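Local coordinates for protein immunomodulatory active chitinase (Trichuris suis, PDB 6G9C) that probably binds and hydrolyses chitin as a family 18 glycosyl hydrolase and has immunomodulatory properties in inflammatory lung disease, at residues A114-A117 and T118-M122; Y163-L166 and C167-L171; K261-P264 and K265-I269. All coordinates share one frame; numbering follows the deposited sequence.

Contact 1. Residues A114-A117 and T118-M122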
ATOM      1  N   ALA A 114     -20.783  11.087  18.548  1.00 35.58           N
ATOM      2  CA  ALA A 114     -19.898  10.732  19.654  1.00 38.10           C
ATOM      3  C   ALA A 114     -20.037  11.692  20.826  1.00 43.00           C
ATOM      4  O   ALA A 114     -19.750  11.308  21.965  1.00 40.86           O
ATOM      5  CB  ALA A 114     -18.446  10.686  19.180  1.00 38.17           C
ATOM      6  N   GLY A 115     -20.494  12.918  20.588  1.00 37.24           N
ATOM      7  CA  GLY A 115     -20.640  13.808  21.716  1.00 42.18           C
ATOM      8  C   GLY A 115     -19.271  14.250  22.205  1.00 41.50           C
ATOM      9  O   GLY A 115     -18.237  13.970  21.598  1.00 38.70           O
ATOM     10  N   THR A 116     -19.285  14.959  23.327  1.00 39.51           N
ATOM     11  CA  THR A 116     -18.070  15.551  23.864  1.00 39.36           C
ATOM     12  C   THR A 116     -17.631  14.987  25.208  1.00 43.51           C
ATOM     13  O   THR A 116     -16.536  15.333  25.663  1.00 44.29           O
ATOM     14  CB  THR A 116     -18.240  17.073  24.002  1.00 40.16           C
ATOM     15  OG1 THR A 116     -19.304  17.357  24.922  1.00 41.15           O
ATOM     16  CG2 THR A 116     -18.584  17.689  22.637  1.00 36.61           C
ATOM     17  N   ALA A 117     -18.428  14.123  25.846  1.00 41.88           N
ATOM     18  CA  ALA A 117     -18.152  13.739  27.232  1.00 44.25           C
ATOM     19  C   ALA A 117     -16.767  13.115  27.383  1.00 46.08           C
ATOM     20  O   ALA A 117     -15.988  13.502  28.269  1.00 45.18           O
ATOM     21  CB  ALA A 117     -19.223  12.774  27.739  1.00 45.17           C
ATOM     22  N   THR A 118     -16.447  12.136  26.536  1.00 39.65           N
ATOM     23  CA  THR A 118     -15.148  11.478  26.646  1.00 48.84           C
ATOM     24  C   THR A 118     -14.018  12.402  26.207  1.00 44.02           C
ATOM     25  O   THR A 118     -12.964  12.440  26.854  1.00 41.43           O
ATOM     26  CB  THR A 118     -15.133  10.186  25.832  1.00 50.30           C
ATOM     27  OG1 THR A 118     -16.270   9.392  26.190  1.00 47.69           O
ATOM     28  CG2 THR A 118     -13.850   9.385  26.116  1.00 45.57           C
ATOM     29  N   PHE A 119     -14.213  13.148  25.111  1.00 41.82           N
ATOM     30  CA  PHE A 119     -13.201  14.119  24.690  1.00 38.10           C
ATOM     31  C   PHE A 119     -12.830  15.046  25.842  1.00 38.09           C
ATOM     32  O   PHE A 119     -11.646  15.280  26.113  1.00 37.89           O
ATOM     33  CB  PHE A 119     -13.702  14.948  23.508  1.00 33.51           C
ATOM     34  CG  PHE A 119     -13.439  14.333  22.156  1.00 36.28           C
ATOM     35  CD1 PHE A 119     -12.185  13.844  21.822  1.00 32.88           C
ATOM     36  CD2 PHE A 119     -14.453  14.266  21.211  1.00 38.62           C
ATOM     37  CE1 PHE A 119     -11.946  13.293  20.570  1.00 35.60           C
ATOM     38  CE2 PHE A 119     -14.227  13.717  19.950  1.00 36.05           C
ATOM     39  CZ  PHE A 119     -12.968  13.227  19.629  1.00 34.26           C
ATOM     40  N   LYS A 120     -13.847  15.577  26.533  1.00 36.12           N
ATOM     41  CA  LYS A 120     -13.631  16.529  27.621  1.00 40.70           C
ATOM     42  C   LYS A 120     -12.759  15.937  28.717  1.00 44.16           C
ATOM     43  O   LYS A 120     -11.859  16.606  29.238  1.00 47.69           O
ATOM     44  CB  LYS A 120     -14.982  16.963  28.206  1.00 42.48           C
ATOM     45  CG  LYS A 120     -15.733  17.989  27.385  1.00 40.95           C
ATOM     46  CD  LYS A 120     -17.071  18.334  28.049  1.00 46.66           C
ATOM     47  CE  LYS A 120     -17.735  19.527  27.366  1.00 50.16           C
ATOM     48  NZ  LYS A 120     -17.109  20.828  27.745  1.00 56.01           N
ATOM     49  N   LYS A 121     -13.035  14.689  29.105  1.00 45.20           N
ATOM     50  CA  LYS A 121     -12.233  14.031  30.128  1.00 48.93           C
ATOM     51  C   LYS A 121     -10.831  13.725  29.613  1.00 48.09           C
ATOM     52  O   LYS A 121      -9.836  13.963  30.312  1.00 44.41           O
ATOM     53  CB  LYS A 121     -12.922  12.748  30.597  1.00 49.47           C
ATOM     54  CG  LYS A 121     -14.246  12.960  31.327  1.00 50.16           C
ATOM     55  CD  LYS A 121     -14.767  11.654  31.897  1.00 52.09           C
ATOM     56  CE  LYS A 121     -16.222  11.789  32.315  1.00 63.75           C
ATOM     57  NZ  LYS A 121     -16.647  10.702  33.246  1.00 69.41           N
ATOM     58  N   MET A 122     -10.737  13.197  28.390  1.00 39.57           N
ATOM     59  CA  MET A 122      -9.443  12.802  27.834  1.00 38.94           C
ATOM     60  C   MET A 122      -8.481  13.984  27.752  1.00 39.47           C
ATOM     61  O   MET A 122      -7.286  13.843  28.027  1.00 44.24           O
ATOM     62  CB  MET A 122      -9.642  12.184  26.448  1.00 36.55           C
ATOM     63  CG  MET A 122      -8.350  11.745  25.767  1.00 34.19           C
ATOM     64  SD  MET A 122      -7.617  13.050  24.775  1.00 39.98           S
ATOM     65  CE  MET A 122      -8.621  12.890  23.277  1.00 32.59           C
TER
HETATM   66  O   HOH W   1     -16.539  12.193  23.282  1.00 32.53           O
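T116 and K120 meet side by side where a loop turns into a helix. The two side chains point the same way. OG1 of T116 touches the K120 chain near its far end, 3.6 Å from CE. The T116 hydroxyl sits between the backbone N and the carbonyl carbon (chi1 62°), which leaves CG2 beside the backbone N. The K120 chain starts close to the T116 carbonyl, with CG 3.3 Å from T116 O. It then runs extended past OG1 and bends at its last torsion.

The same T116 O takes the K120 backbone N-H at 2.8 Å, nearly along the C=O axis. One residue further on, K121 N donates to A117 O in a longer bond of 3.3 Å. F119 presents a ring edge to G115, with CD2 3.8 Å from G115 O. A water bridges the same pair. It donates to G115 O at 3.0 Å and accepts from F119 N at 3.1 Å, so the water gives this first-turn N-H a partner.

Further out, K120 NZ forms salt bridges with D159 and E156, which fix the far end of the chain. The F119 ring stacks with W152, and its side chain also touches L72 on strand 64-72. The arrangement is the first turn of a short surface helix, 117-122, that follows strand 104-110 in the TIM barrel of family 18 glycosyl hydrolases.

Contact 2. Residues Y163-L166 and C167-L171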
ATOM      1  N   TYR A 163      -7.820  21.809  24.548  1.00 32.60           N
ATOM      2  CA  TYR A 163      -7.861  21.447  23.131  1.00 33.95           C
ATOM      3  C   TYR A 163      -6.555  21.821  22.435  1.00 38.93           C
ATOM      4  O   TYR A 163      -6.017  21.044  21.632  1.00 35.19           O
ATOM      5  CB  TYR A 163      -9.045  22.135  22.463  1.00 33.38           C
ATOM      6  CG  TYR A 163      -9.213  21.784  21.002  1.00 35.35           C
ATOM      7  CD1 TYR A 163      -9.924  20.658  20.616  1.00 37.55           C
ATOM      8  CD2 TYR A 163      -8.668  22.590  20.009  1.00 34.86           C
ATOM      9  CE1 TYR A 163     -10.094  20.337  19.268  1.00 32.40           C
ATOM     10  CE2 TYR A 163      -8.832  22.278  18.665  1.00 31.72           C
ATOM     11  CZ  TYR A 163      -9.537  21.154  18.304  1.00 35.58           C
ATOM     12  OH  TYR A 163      -9.684  20.864  16.964  1.00 30.72           O
ATOM     13  N   LEU A 164      -6.030  23.009  22.739  1.00 37.81           N
ATOM     14  CA  LEU A 164      -4.766  23.441  22.155  1.00 42.59           C
ATOM     15  C   LEU A 164      -3.614  22.561  22.623  1.00 40.84           C
ATOM     16  O   LEU A 164      -2.744  22.183  21.827  1.00 37.27           O
ATOM     17  CB  LEU A 164      -4.504  24.903  22.512  1.00 40.96           C
ATOM     18  CG  LEU A 164      -3.120  25.431  22.121  1.00 40.94           C
ATOM     19  CD1 LEU A 164      -2.978  25.395  20.610  1.00 37.89           C
ATOM     20  CD2 LEU A 164      -2.846  26.822  22.677  1.00 41.42           C
ATOM     21  N   LEU A 165      -3.586  22.234  23.919  1.00 38.44           N
ATOM     22  CA  LEU A 165      -2.561  21.333  24.440  1.00 40.55           C
ATOM     23  C   LEU A 165      -2.629  19.975  23.748  1.00 41.00           C
ATOM     24  O   LEU A 165      -1.607  19.432  23.311  1.00 37.23           O
ATOM     25  CB  LEU A 165      -2.721  21.175  25.948  1.00 39.52           C
ATOM     26  CG  LEU A 165      -2.215  22.344  26.800  1.00 44.29           C
ATOM     27  CD1 LEU A 165      -2.780  22.268  28.216  1.00 46.73           C
ATOM     28  CD2 LEU A 165      -0.684  22.426  26.819  1.00 45.39           C
ATOM     29  N   LEU A 166      -3.835  19.413  23.638  1.00 33.78           N
ATOM     30  CA  LEU A 166      -4.000  18.158  22.910  1.00 32.54           C
ATOM     31  C   LEU A 166      -3.402  18.249  21.503  1.00 33.65           C
ATOM     32  O   LEU A 166      -2.633  17.371  21.083  1.00 30.60           O
ATOM     33  CB  LEU A 166      -5.483  17.786  22.852  1.00 31.59           C
ATOM     34  CG  LEU A 166      -5.863  16.579  21.989  1.00 33.26           C
ATOM     35  CD1 LEU A 166      -5.246  15.311  22.538  1.00 35.64           C
ATOM     36  CD2 LEU A 166      -7.372  16.449  21.922  1.00 38.78           C
ATOM     37  N   CYS A 167      -3.718  19.320  20.767  1.00 32.70           N
ATOM     38  CA  CYS A 167      -3.215  19.433  19.397  1.00 33.87           C
ATOM     39  C   CYS A 167      -1.699  19.630  19.359  1.00 34.53           C
ATOM     40  O   CYS A 167      -1.017  19.032  18.517  1.00 33.42           O
ATOM     41  CB  CYS A 167      -3.922  20.568  18.662  1.00 34.84           C
ATOM     42  SG  CYS A 167      -5.656  20.226  18.323  1.00 32.77           S
ATOM     43  N   GLN A 168      -1.145  20.444  20.263  1.00 33.07           N
ATOM     44  CA  GLN A 168       0.302  20.616  20.290  1.00 32.32           C
ATOM     45  C   GLN A 168       1.000  19.299  20.614  1.00 38.79           C
ATOM     46  O   GLN A 168       2.045  18.982  20.032  1.00 37.16           O
ATOM     47  CB  GLN A 168       0.685  21.693  21.316  1.00 36.08           C
ATOM     48  CG  GLN A 168       0.213  23.091  20.933  1.00 38.43           C
ATOM     49  CD  GLN A 168       0.364  24.073  22.077  1.00 43.25           C
ATOM     50  OE1 GLN A 168       0.333  23.681  23.245  1.00 43.90           O
ATOM     51  NE2 GLN A 168       0.550  25.349  21.750  1.00 46.77           N
ATOM     52  N   GLU A 169       0.435  18.519  21.547  1.00 35.16           N
ATOM     53  CA  GLU A 169       1.062  17.259  21.944  1.00 33.43           C
ATOM     54  C   GLU A 169       0.927  16.182  20.861  1.00 38.88           C
ATOM     55  O   GLU A 169       1.845  15.367  20.684  1.00 34.78           O
ATOM     56  CB  GLU A 169       0.470  16.786  23.271  1.00 34.31           C
ATOM     57  CG  GLU A 169       0.928  17.668  24.464  1.00 38.04           C
ATOM     58  CD  GLU A 169       0.041  17.561  25.700  1.00 43.75           C
ATOM     59  OE1 GLU A 169      -0.735  16.591  25.822  1.00 44.78           O
ATOM     60  OE2 GLU A 169       0.125  18.467  26.559  1.00 42.46           O
ATOM     61  N   ILE A 170      -0.204  16.146  20.143  1.00 34.32           N
ATOM     62  CA  ILE A 170      -0.341  15.213  19.013  1.00 34.26           C
ATOM     63  C   ILE A 170       0.759  15.459  17.990  1.00 32.74           C
ATOM     64  O   ILE A 170       1.476  14.535  17.582  1.00 32.70           O
ATOM     65  CB  ILE A 170      -1.732  15.324  18.357  1.00 31.51           C
ATOM     66  CG1 ILE A 170      -2.815  14.651  19.213  1.00 28.05           C
ATOM     67  CG2 ILE A 170      -1.727  14.695  16.909  1.00 27.51           C
ATOM     68  CD1 ILE A 170      -4.250  15.109  18.864  1.00 28.45           C
ATOM     69  N   LEU A 171       0.920  16.717  17.569  1.00 32.12           N
ATOM     70  CA  LEU A 171       1.934  17.022  16.565  1.00 37.76           C
ATOM     71  C   LEU A 171       3.322  16.656  17.067  1.00 37.88           C
ATOM     72  O   LEU A 171       4.114  16.059  16.329  1.00 34.11           O
ATOM     73  CB  LEU A 171       1.872  18.498  16.162  1.00 31.88           C
ATOM     74  CG  LEU A 171       2.963  18.946  15.179  1.00 40.19           C
ATOM     75  CD1 LEU A 171       2.842  18.218  13.840  1.00 41.51           C
ATOM     76  CD2 LEU A 171       2.946  20.447  14.971  1.00 42.12           C
TER
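C167 lies one helical turn after Y163 and sets its sulfur over one face of the tyrosine ring. C167 SG is 4.1 Å from the centroid of the Y163 ring and 24° off its normal. C167 SG is displaced toward the rim, and Y163 CE2 is the nearest ring atom at 3.8 Å. This is a sulfur-aromatic contact. The torsions set this up: the Y163 ring leaves with CG anti to the backbone N (chi1 -178°), while C167 SG turns beside its own N (chi1 -69°). The C167 backbone N-H also bonds to Y163 O at 3.0 Å, the ordinary helical bond of this turn.

L166 makes the next apolar contact on this buried side. Its side chain crosses that of I170 at a slant, and CG comes 3.8 Å from I170 CD1. L166 CD1 meets the same methyl, so the tip of I170 lies against both the branch carbon and one methyl of the leucine.

Q168 packs on the more exposed side. Its extended chain lays the amide against L164, with NE2 3.7 Å from L164 CG. The same NE2 also lies against both methyls of L164. The Q168 backbone N-H bonds to L164 O at 2.8 Å. E169 passes L165 in a similar way, but its carboxylate is claimed by a salt bridge to R129.

All of this belongs to helix 160-181, which links strands 147-151 and 187-193 in a beta-alpha-beta unit. Y163, L166 and C167 rest on L150, and I170 on F148, both of strand 147-151. Helix 126-142 flanks L165, L166 and E169, while helix 205-211 packs against Y163, L164 and L171.

Contact 3. Residues K261-P264 and K265-I269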
ATOM      1  N   LYS A 261      -9.633  35.631  12.385  1.00 46.00           N
ATOM      2  CA  LYS A 261      -9.153  35.186  13.685  1.00 49.00           C
ATOM      3  C   LYS A 261      -7.707  34.713  13.652  1.00 51.33           C
ATOM      4  O   LYS A 261      -7.135  34.458  14.716  1.00 46.21           O
ATOM      5  CB  LYS A 261     -10.048  34.066  14.215  1.00 47.01           C
ATOM      6  CG  LYS A 261     -11.451  34.534  14.552  1.00 51.10           C
ATOM      7  CD  LYS A 261     -11.513  35.110  15.945  1.00 51.15           C
ATOM      8  CE  LYS A 261     -11.320  34.028  16.994  1.00 46.05           C
ATOM      9  NZ  LYS A 261     -11.483  34.594  18.369  1.00 46.17           N
ATOM     10  N   GLY A 262      -7.110  34.567  12.473  1.00 50.45           N
ATOM     11  CA  GLY A 262      -5.686  34.307  12.402  1.00 41.97           C
ATOM     12  C   GLY A 262      -5.284  33.013  11.726  1.00 44.71           C
ATOM     13  O   GLY A 262      -4.108  32.643  11.770  1.00 42.00           O
ATOM     14  N   MET A 263      -6.231  32.320  11.088  1.00 45.48           N
ATOM     15  CA  MET A 263      -5.910  31.107  10.348  1.00 37.80           C
ATOM     16  C   MET A 263      -5.597  31.466   8.903  1.00 41.41           C
ATOM     17  O   MET A 263      -6.471  32.006   8.209  1.00 42.29           O
ATOM     18  CB  MET A 263      -7.057  30.110  10.407  1.00 36.11           C
ATOM     19  CG  MET A 263      -6.782  28.780   9.691  1.00 38.07           C
ATOM     20  SD  MET A 263      -5.484  27.802  10.489  1.00 37.73           S
ATOM     21  CE  MET A 263      -6.297  27.338  12.019  1.00 34.87           C
ATOM     22  N   PRO A 264      -4.379  31.214   8.419  1.00 45.35           N
ATOM     23  CA  PRO A 264      -4.053  31.547   7.024  1.00 45.45           C
ATOM     24  C   PRO A 264      -5.007  30.869   6.040  1.00 40.82           C
ATOM     25  O   PRO A 264      -5.419  29.719   6.226  1.00 38.48           O
ATOM     26  CB  PRO A 264      -2.614  31.042   6.869  1.00 44.05           C
ATOM     27  CG  PRO A 264      -2.050  31.044   8.286  1.00 39.68           C
ATOM     28  CD  PRO A 264      -3.221  30.687   9.163  1.00 41.23           C
ATOM     29  N   LYS A 265      -5.370  31.614   4.991  1.00 41.58           N
ATOM     30  CA  LYS A 265      -6.401  31.156   4.057  1.00 37.71           C
ATOM     31  C   LYS A 265      -6.053  29.811   3.428  1.00 35.46           C
ATOM     32  O   LYS A 265      -6.954  29.015   3.128  1.00 36.02           O
ATOM     33  CB  LYS A 265      -6.605  32.195   2.953  1.00 42.50           C
ATOM     34  CG  LYS A 265      -7.470  33.394   3.308  1.00 49.07           C
ATOM     35  CD  LYS A 265      -7.781  34.177   2.031  1.00 56.11           C
ATOM     36  CE  LYS A 265      -8.572  35.441   2.298  1.00 68.08           C
ATOM     37  NZ  LYS A 265     -10.025  35.170   2.440  1.00 71.44           N
ATOM     38  N   LYS A 266      -4.764  29.538   3.208  1.00 41.77           N
ATOM     39  CA  LYS A 266      -4.394  28.280   2.571  1.00 40.66           C
ATOM     40  C   LYS A 266      -4.552  27.087   3.502  1.00 39.67           C
ATOM     41  O   LYS A 266      -4.459  25.941   3.038  1.00 35.15           O
ATOM     42  CB  LYS A 266      -2.961  28.358   2.034  1.00 42.32           C
ATOM     43  CG  LYS A 266      -2.787  29.369   0.890  1.00 57.32           C
ATOM     44  CD  LYS A 266      -3.926  29.297  -0.145  1.00 61.88           C
ATOM     45  CE  LYS A 266      -3.755  28.133  -1.119  1.00 69.37           C
ATOM     46  NZ  LYS A 266      -4.721  28.186  -2.259  1.00 71.49           N
ATOM     47  N   GLN A 267      -4.816  27.332   4.785  1.00 33.27           N
ATOM     48  CA  GLN A 267      -5.138  26.286   5.745  1.00 31.72           C
ATOM     49  C   GLN A 267      -6.637  26.133   5.984  1.00 33.30           C
ATOM     50  O   GLN A 267      -7.042  25.246   6.741  1.00 33.97           O
ATOM     51  CB  GLN A 267      -4.419  26.565   7.078  1.00 30.59           C
ATOM     52  CG  GLN A 267      -2.922  26.242   7.020  1.00 30.05           C
ATOM     53  CD  GLN A 267      -2.178  26.633   8.291  1.00 36.91           C
ATOM     54  OE1 GLN A 267      -1.637  27.733   8.396  1.00 41.58           O
ATOM     55  NE2 GLN A 267      -2.138  25.722   9.256  1.00 38.95           N
ATOM     56  N   ILE A 268      -7.472  26.963   5.362  1.00 32.12           N
ATOM     57  CA  ILE A 268      -8.919  26.891   5.543  1.00 29.86           C
ATOM     58  C   ILE A 268      -9.497  26.113   4.370  1.00 32.76           C
ATOM     59  O   ILE A 268      -9.479  26.596   3.231  1.00 31.45           O
ATOM     60  CB  ILE A 268      -9.554  28.285   5.642  1.00 33.69           C
ATOM     61  CG1 ILE A 268      -8.990  29.055   6.843  1.00 31.17           C
ATOM     62  CG2 ILE A 268     -11.079  28.148   5.735  1.00 33.36           C
ATOM     63  CD1 ILE A 268      -9.249  30.575   6.791  1.00 33.67           C
ATOM     64  N   ILE A 269     -10.024  24.920   4.639  1.00 28.66           N
ATOM     65  CA  ILE A 269     -10.592  24.064   3.602  1.00 26.71           C
ATOM     66  C   ILE A 269     -12.108  24.135   3.703  1.00 30.76           C
ATOM     67  O   ILE A 269     -12.679  23.834   4.758  1.00 28.96           O
ATOM     68  CB  ILE A 269     -10.102  22.612   3.733  1.00 24.06           C
ATOM     69  CG1 ILE A 269      -8.584  22.563   3.990  1.00 27.23           C
ATOM     70  CG2 ILE A 269     -10.484  21.807   2.468  1.00 21.42           C
ATOM     71  CD1 ILE A 269      -7.724  23.335   2.974  1.00 29.63           C
TER
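M263 and Q267 cross at about a right angle, with the sulfur of M263 set against the base of the glutamine. M263 SD is 3.8 Å from Q267 CB. The first torsion of M263 swings CG away from its N (chi1 -178°), and bends at chi2 and chi3 then shape the rest of the chain, with the sulfur beside Q267. I268 slants across the same methionine, and its CG1 is 3.6 Å from M263 CG. CD1 of I268 reaches M263 O at 3.4 Å.

P264 and Q267 instead run side by side in the same direction. The amide oxygen OE1 of Q267 rests by the proline ring, 3.3 Å from P264 CG. NE2 of the same amide is hydrogen-bonded to A209 O, which helps to fix the turn of the amide.

Q267 N donates to P264 O at 2.9 Å. The donor stands above the carbonyl plane, 46° out of it.

This is a 3-10 turn, 265-267, leading into strand 268-281. Before it, helix 251-261 ends in a Schellman motif at G262. Together they form a helix-to-strand connection of the TIM barrel, with M263 and I268 packed on W258 of the helix.

In the fold
From the N terminus, the three contacts come in series, and none nests in or crosses another. Contact 1 follows strand 104-110 and closes the loop into helix 117-122. Contact 2 is a stretch within helix 160-181, reached after strand 147-151. Contact 3 closes the turn between helix 251-261 and strand 268-281. Contacts 1 and 2 touch through M122 SD and L166 CD1, 4.0 Å apart, and W152 packs against residues of both. Contact 3 stands apart, its nearest atoms about 9 Å from contact 2 and about 17 Å from contact 1. Helix 205-211 lies between contacts 2 and 3 and touches side chains of each.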